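Local coordinates for Iron(3+)-hydroxamate-binding protein FhuD (Bacillus subtilis subsp. subtilis, PDB 3G9Q), which binds iron(3+)-hydroxamate complexes such as ferrichrome and passes them to the membrane-bound permease of the FhuCBGD ABC transporter for import, at residues 210-215 and 266-271; 55-60 and 64-69. All coordinates share one frame; numbering follows the deposited sequence.

Overall arrangement
The two contacts lie on opposite sides of the chain's centre, about 36 Å apart between centres, and share no helix or strand. Contact 1 is buried: strand 210-215 of the mixed sheet in one lobe carries aromatic side chains that meet helix 255-270, and the chemistry is mostly apolar packing around two rings, with a serine hydroxyl at the edge of one. Contact 2 lies at the surface of the other lobe, where the loop 55-60, running on from strand 35-37 of the parallel sheet, passes the short helix 64-68, and a single lysine comes alongside the loop backbone at Gly59. Neither pairing depends on hydrogen bonds between its segments, yet the first joins distant parts of the sequence, whereas the second links near neighbours.

Contact 1 (210-215 and 266-271); sequences YIFAGP and TESLTK
Ser268 OG hydrogen-bonds to the carbonyl O of Phe264, one turn earlier in the same helix, and from there also meets the edge of the Phe212 ring near its plane, with OG 3.6 Å from Phe212 CE2. The contact belongs to a lobe of the class III, FhuD-like periplasmic binding fold, in which the C-terminal part of helix 255-270 packs against a five-stranded mixed sheet. The axes of strand 210-215 and of the helix segment 266-270 come within 10.4 Å, their N-to-C directions 139° apart, and the rings of Tyr210 and Phe212 help to fill the interval. Leu269 meets both rings mainly through its CD2 branch, with CG also near Phe212 CZ. With CG anti to the carbonyl carbon (chi1 -65°), the side chain leans to the strand and CD2 comes obliquely to within 3.7 Å of Tyr210 CD2 and 4.2 Å of Phe212 CE1. On the Phe212 ring, Ser268 adds its CB, 3.8 Å from CE2. Tyr210 also stacks with His241, while Phe212 meets the rings of Tyr243 and Phe264. An alanine in place of Phe212 would probably open a gap between strand and helix, leaving Ser268 CB without that ring and Leu269 CD2 with Tyr210 alone on the strand. Thr266 and Thr270 touch Ile139 of helix 118-143, and Thr270 OG1 donates to Thr266 O at 2.8 Å from above the carbonyl plane.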
loop_
_atom_site.group_PDB
_atom_site.type_symbol
_atom_site.label_atom_id
_atom_site.label_comp_id
_atom_site.label_asym_id
_atom_site.label_seq_id
_atom_site.Cartn_x
_atom_site.Cartn_y
_atom_site.Cartn_z
ATOM N N TYR A 210 10.054 16.526 -7.419
ATOM C CA TYR A 210 10.315 15.089 -7.468
ATOM C C TYR A 210 9.019 14.367 -7.801
ATOM O O TYR A 210 7.950 14.755 -7.335
ATOM C CB TYR A 210 10.863 14.567 -6.138
ATOM C CG TYR A 210 12.196 15.155 -5.759
ATOM C CD1 TYR A 210 12.277 16.429 -5.184
ATOM C CD2 TYR A 210 13.381 14.450 -5.989
ATOM C CE1 TYR A 210 13.499 16.991 -4.844
ATOM C CE2 TYR A 210 14.615 15.002 -5.652
ATOM C CZ TYR A 210 14.667 16.275 -5.079
ATOM O OH TYR A 210 15.886 16.839 -4.737
ATOM N N ILE A 211 9.120 13.316 -8.606
ATOM C CA ILE A 211 7.941 12.571 -9.001
ATOM C C ILE A 211 8.083 11.063 -8.942
ATOM O O ILE A 211 9.098 10.503 -9.338
ATOM C CB ILE A 211 7.523 12.923 -10.429
ATOM C CG1 ILE A 211 7.481 14.445 -10.604
ATOM C CG2 ILE A 211 6.160 12.299 -10.716
ATOM C CD1 ILE A 211 6.587 15.284 -9.747
ATOM N N PHE A 212 7.053 10.407 -8.434
ATOM C CA PHE A 212 7.035 8.954 -8.369
ATOM C C PHE A 212 5.967 8.541 -9.370
ATOM O O PHE A 212 4.790 8.518 -9.038
ATOM C CB PHE A 212 6.631 8.483 -6.969
ATOM C CG PHE A 212 7.747 8.495 -5.978
ATOM C CD1 PHE A 212 7.902 9.546 -5.094
ATOM C CD2 PHE A 212 8.668 7.459 -5.951
ATOM C CE1 PHE A 212 8.964 9.564 -4.201
ATOM C CE2 PHE A 212 9.725 7.474 -5.062
ATOM C CZ PHE A 212 9.875 8.528 -4.186
ATOM N N ALA A 213 6.356 8.227 -10.594
ATOM C CA ALA A 213 5.349 7.857 -11.573
ATOM C C ALA A 213 5.440 6.417 -12.027
ATOM O O ALA A 213 6.496 5.782 -11.945
ATOM C CB ALA A 213 5.418 8.777 -12.775
ATOM N N GLY A 214 4.315 5.905 -12.511
ATOM C CA GLY A 214 4.284 4.542 -12.991
ATOM C C GLY A 214 2.914 4.195 -13.520
ATOM O O GLY A 214 1.981 4.993 -13.402
ATOM N N PRO A 215 2.762 3.011 -14.128
ATOM C CA PRO A 215 1.451 2.630 -14.650
ATOM C C PRO A 215 0.448 2.328 -13.526
ATOM O O PRO A 215 0.832 2.053 -12.383
ATOM C CB PRO A 215 1.766 1.406 -15.509
ATOM C CG PRO A 215 2.931 0.800 -14.801
ATOM C CD PRO A 215 3.779 1.994 -14.461
ATOM N N THR A 266 12.475 6.578 0.457
ATOM C CA THR A 266 13.698 7.118 1.041
ATOM C C THR A 266 14.919 6.948 0.147
ATOM O O THR A 266 15.623 7.920 -0.136
ATOM C CB THR A 266 13.974 6.463 2.400
ATOM O OG1 THR A 266 12.805 6.572 3.226
ATOM C CG2 THR A 266 15.152 7.145 3.083
ATOM N N GLU A 267 15.176 5.719 -0.296
ATOM C CA GLU A 267 16.313 5.475 -1.167
ATOM C C GLU A 267 16.261 6.386 -2.395
ATOM O O GLU A 267 17.252 7.033 -2.723
ATOM C CB GLU A 267 16.358 4.009 -1.610
ATOM C CG GLU A 267 17.430 3.718 -2.663
ATOM C CD GLU A 267 18.857 4.021 -2.185
ATOM O OE1 GLU A 267 19.757 4.123 -3.047
ATOM O OE2 GLU A 267 19.093 4.146 -0.960
ATOM N N SER A 268 15.105 6.438 -3.063
ATOM C CA SER A 268 14.923 7.264 -4.262
ATOM C C SER A 268 15.262 8.718 -4.006
ATOM O O SER A 268 15.992 9.332 -4.780
ATOM C CB SER A 268 13.472 7.212 -4.747
ATOM O OG SER A 268 13.001 5.895 -4.923
ATOM N N LEU A 269 14.705 9.264 -2.925
ATOM C CA LEU A 269 14.911 10.660 -2.561
ATOM C C LEU A 269 16.254 11.029 -1.960
ATOM O O LEU A 269 16.494 12.203 -1.708
ATOM C CB LEU A 269 13.819 11.129 -1.605
ATOM C CG LEU A 269 12.412 11.159 -2.183
ATOM C CD1 LEU A 269 11.529 11.960 -1.238
ATOM C CD2 LEU A 269 12.416 11.810 -3.562
ATOM N N THR A 270 17.127 10.052 -1.724
ATOM C CA THR A 270 18.433 10.349 -1.148
ATOM C C THR A 270 19.636 9.780 -1.887
ATOM O O THR A 270 20.756 9.997 -1.440
ATOM C CB THR A 270 18.566 9.856 0.325
ATOM O OG1 THR A 270 18.349 8.441 0.377
ATOM C CG2 THR A 270 17.591 10.580 1.254
ATOM N N LYS A 271 19.443 9.041 -2.982
ATOM C CA LYS A 271 20.606 8.486 -3.699
ATOM C C LYS A 271 21.433 9.594 -4.373
ATOM O O LYS A 271 20.895 10.614 -4.801
ATOM C CB LYS A 271 20.171 7.391 -4.697
ATOM C CG LYS A 271 18.913 7.674 -5.522
ATOM C CD LYS A 271 18.379 6.409 -6.244
ATOM C CE LYS A 271 17.154 6.732 -7.108
ATOM N NZ LYS A 271 17.461 7.758 -8.175
#

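Contact 2 (55-60 and 64-69)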
loop_
_atom_site.group_PDB
_atom_site.type_symbol
_atom_site.label_atom_id
_atom_site.label_comp_id
_atom_site.label_asym_id
_atom_site.label_seq_id
_atom_site.Cartn_x
_atom_site.Cartn_y
_atom_site.Cartn_z
ATOM N N VAL A 55 4.687 -21.137 3.647
ATOM C CA VAL A 55 3.566 -21.975 4.041
ATOM C C VAL A 55 2.140 -21.592 3.620
ATOM O O VAL A 55 1.239 -21.584 4.463
ATOM C CB VAL A 55 3.590 -22.175 5.584
ATOM C CG1 VAL A 55 4.893 -22.868 5.996
ATOM C CG2 VAL A 55 3.473 -20.823 6.294
ATOM N N GLU A 56 1.912 -21.276 2.346
ATOM C CA GLU A 56 0.547 -20.952 1.925
ATOM C C GLU A 56 0.113 -21.384 0.539
ATOM O O GLU A 56 0.923 -21.584 -0.360
ATOM C CB GLU A 56 0.232 -19.458 2.074
ATOM C CG GLU A 56 1.375 -18.512 1.848
ATOM C CD GLU A 56 2.043 -18.140 3.147
ATOM O OE1 GLU A 56 1.319 -17.699 4.069
ATOM O OE2 GLU A 56 3.282 -18.282 3.249
ATOM N N ASN A 57 -1.200 -21.532 0.397
ATOM C CA ASN A 57 -1.830 -21.919 -0.854
ATOM C C ASN A 57 -2.352 -20.617 -1.484
ATOM O O ASN A 57 -2.548 -19.627 -0.779
ATOM C CB ASN A 57 -2.995 -22.887 -0.563
ATOM C CG ASN A 57 -2.931 -24.170 -1.398
ATOM O OD1 ASN A 57 -2.823 -25.279 -0.856
ATOM N ND2 ASN A 57 -3.004 -24.023 -2.721
ATOM N N ILE A 58 -2.568 -20.624 -2.800
ATOM C CA ILE A 58 -3.064 -19.451 -3.512
ATOM C C ILE A 58 -4.601 -19.461 -3.630
ATOM O O ILE A 58 -5.298 -19.926 -2.723
ATOM C CB ILE A 58 -2.429 -19.348 -4.932
ATOM C CG1 ILE A 58 -0.964 -19.810 -4.903
ATOM C CG2 ILE A 58 -2.467 -17.906 -5.421
ATOM C CD1 ILE A 58 -0.777 -21.317 -4.959
ATOM N N GLY A 59 -5.123 -18.944 -4.742
ATOM C CA GLY A 59 -6.564 -18.887 -4.952
ATOM C C GLY A 59 -6.925 -17.513 -5.498
ATOM O O GLY A 59 -6.021 -16.721 -5.767
ATOM N N ASP A 60 -8.222 -17.224 -5.664
ATOM C CA ASP A 60 -8.693 -15.921 -6.184
ATOM C C ASP A 60 -9.672 -15.234 -5.222
ATOM O O ASP A 60 -9.935 -14.034 -5.333
ATOM C CB ASP A 60 -9.397 -16.101 -7.530
ATOM C CG ASP A 60 -10.766 -16.751 -7.386
ATOM O OD1 ASP A 60 -10.836 -17.852 -6.790
ATOM O OD2 ASP A 60 -11.765 -16.164 -7.866
ATOM N N VAL A 64 -14.721 -21.717 -2.661
ATOM C CA VAL A 64 -14.973 -22.127 -1.283
ATOM C C VAL A 64 -14.367 -23.501 -1.007
ATOM O O VAL A 64 -13.983 -23.811 0.123
ATOM C CB VAL A 64 -16.494 -22.215 -1.018
ATOM C CG1 VAL A 64 -16.756 -22.397 0.458
ATOM C CG2 VAL A 64 -17.192 -20.979 -1.553
ATOM N N GLU A 65 -14.297 -24.319 -2.056
ATOM C CA GLU A 65 -13.760 -25.673 -1.963
ATOM C C GLU A 65 -12.260 -25.648 -1.652
ATOM O O GLU A 65 -11.768 -26.432 -0.836
ATOM C CB GLU A 65 -13.993 -26.436 -3.274
ATOM C CG GLU A 65 -15.431 -26.404 -3.821
ATOM C CD GLU A 65 -15.808 -25.074 -4.491
ATOM O OE1 GLU A 65 -15.011 -24.547 -5.305
ATOM O OE2 GLU A 65 -16.919 -24.563 -4.218
ATOM N N LYS A 66 -11.538 -24.739 -2.298
ATOM C CA LYS A 66 -10.104 -24.630 -2.076
ATOM C C LYS A 66 -9.770 -24.301 -0.608
ATOM O O LYS A 66 -8.670 -24.612 -0.120
ATOM C CB LYS A 66 -9.501 -23.584 -3.032
ATOM C CG LYS A 66 -9.423 -24.058 -4.496
ATOM C CD LYS A 66 -8.696 -23.073 -5.425
ATOM C CE LYS A 66 -7.327 -22.667 -4.872
ATOM N NZ LYS A 66 -6.486 -23.840 -4.460
ATOM N N VAL A 67 -10.727 -23.690 0.094
ATOM C CA VAL A 67 -10.550 -23.331 1.505
ATOM C C VAL A 67 -10.826 -24.551 2.389
ATOM O O VAL A 67 -10.253 -24.692 3.480
ATOM C CB VAL A 67 -11.497 -22.165 1.935
ATOM C CG1 VAL A 67 -11.159 -21.703 3.347
ATOM C CG2 VAL A 67 -11.366 -21.008 0.976
ATOM N N ILE A 68 -11.699 -25.435 1.907
ATOM C CA ILE A 68 -12.040 -26.654 2.632
ATOM C C ILE A 68 -10.815 -27.545 2.864
ATOM O O ILE A 68 -10.628 -28.080 3.953
ATOM C CB ILE A 68 -13.106 -27.479 1.869
ATOM C CG1 ILE A 68 -14.450 -26.770 1.929
ATOM C CG2 ILE A 68 -13.270 -28.859 2.508
ATOM C CD1 ILE A 68 -14.535 -25.303 2.372
ATOM N N ASP A 69 -9.980 -27.682 1.842
ATOM C CA ASP A 69 -8.803 -28.536 1.918
ATOM C C ASP A 69 -7.681 -27.997 2.784
ATOM O O ASP A 69 -6.630 -28.624 2.906
ATOM C CB ASP A 69 -8.278 -28.806 0.508
ATOM C CG ASP A 69 -9.401 -29.048 -0.487
ATOM O OD1 ASP A 69 -10.331 -29.828 -0.146
ATOM O OD2 ASP A 69 -9.353 -28.458 -1.603
#
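Lys66 leaves its helix with CG anti to the carbonyl carbon (chi1 -73°) and then bends at chi3 (51°) and again at chi4 (50°), a path that brings CE beside the backbone of Gly59 and NZ close to Asn57. The contact is a local packing of the loop 55-60 on the short helix 64-68 that follows it, at the surface of the lobe built on the parallel sheet. Lys66 CE lies 3.9 Å from Gly59 CA and 4.0 Å from Ile58 O. The backbone angles of Gly59 by themselves call for glycine, since they would press any CB against the preceding carbonyl O. Beyond it, the Asn57 and Lys66 side chains cross at about a right angle, with Asn57 ND2 3.9 Å from Lys66 NZ. Asn57 is tied through its backbone to Val36 and Ala38, which fixes the loop to the sheet's edge, while Val64 packs on Leu88 and Ile91 of helix 85-91. As modelled, an amide NH2 faces an ammonium, two donors that cannot bond to each other; Lys66 contributes mainly its CE methylene, and the chemistry implies a van der Waals approach at the surface, not a polar link.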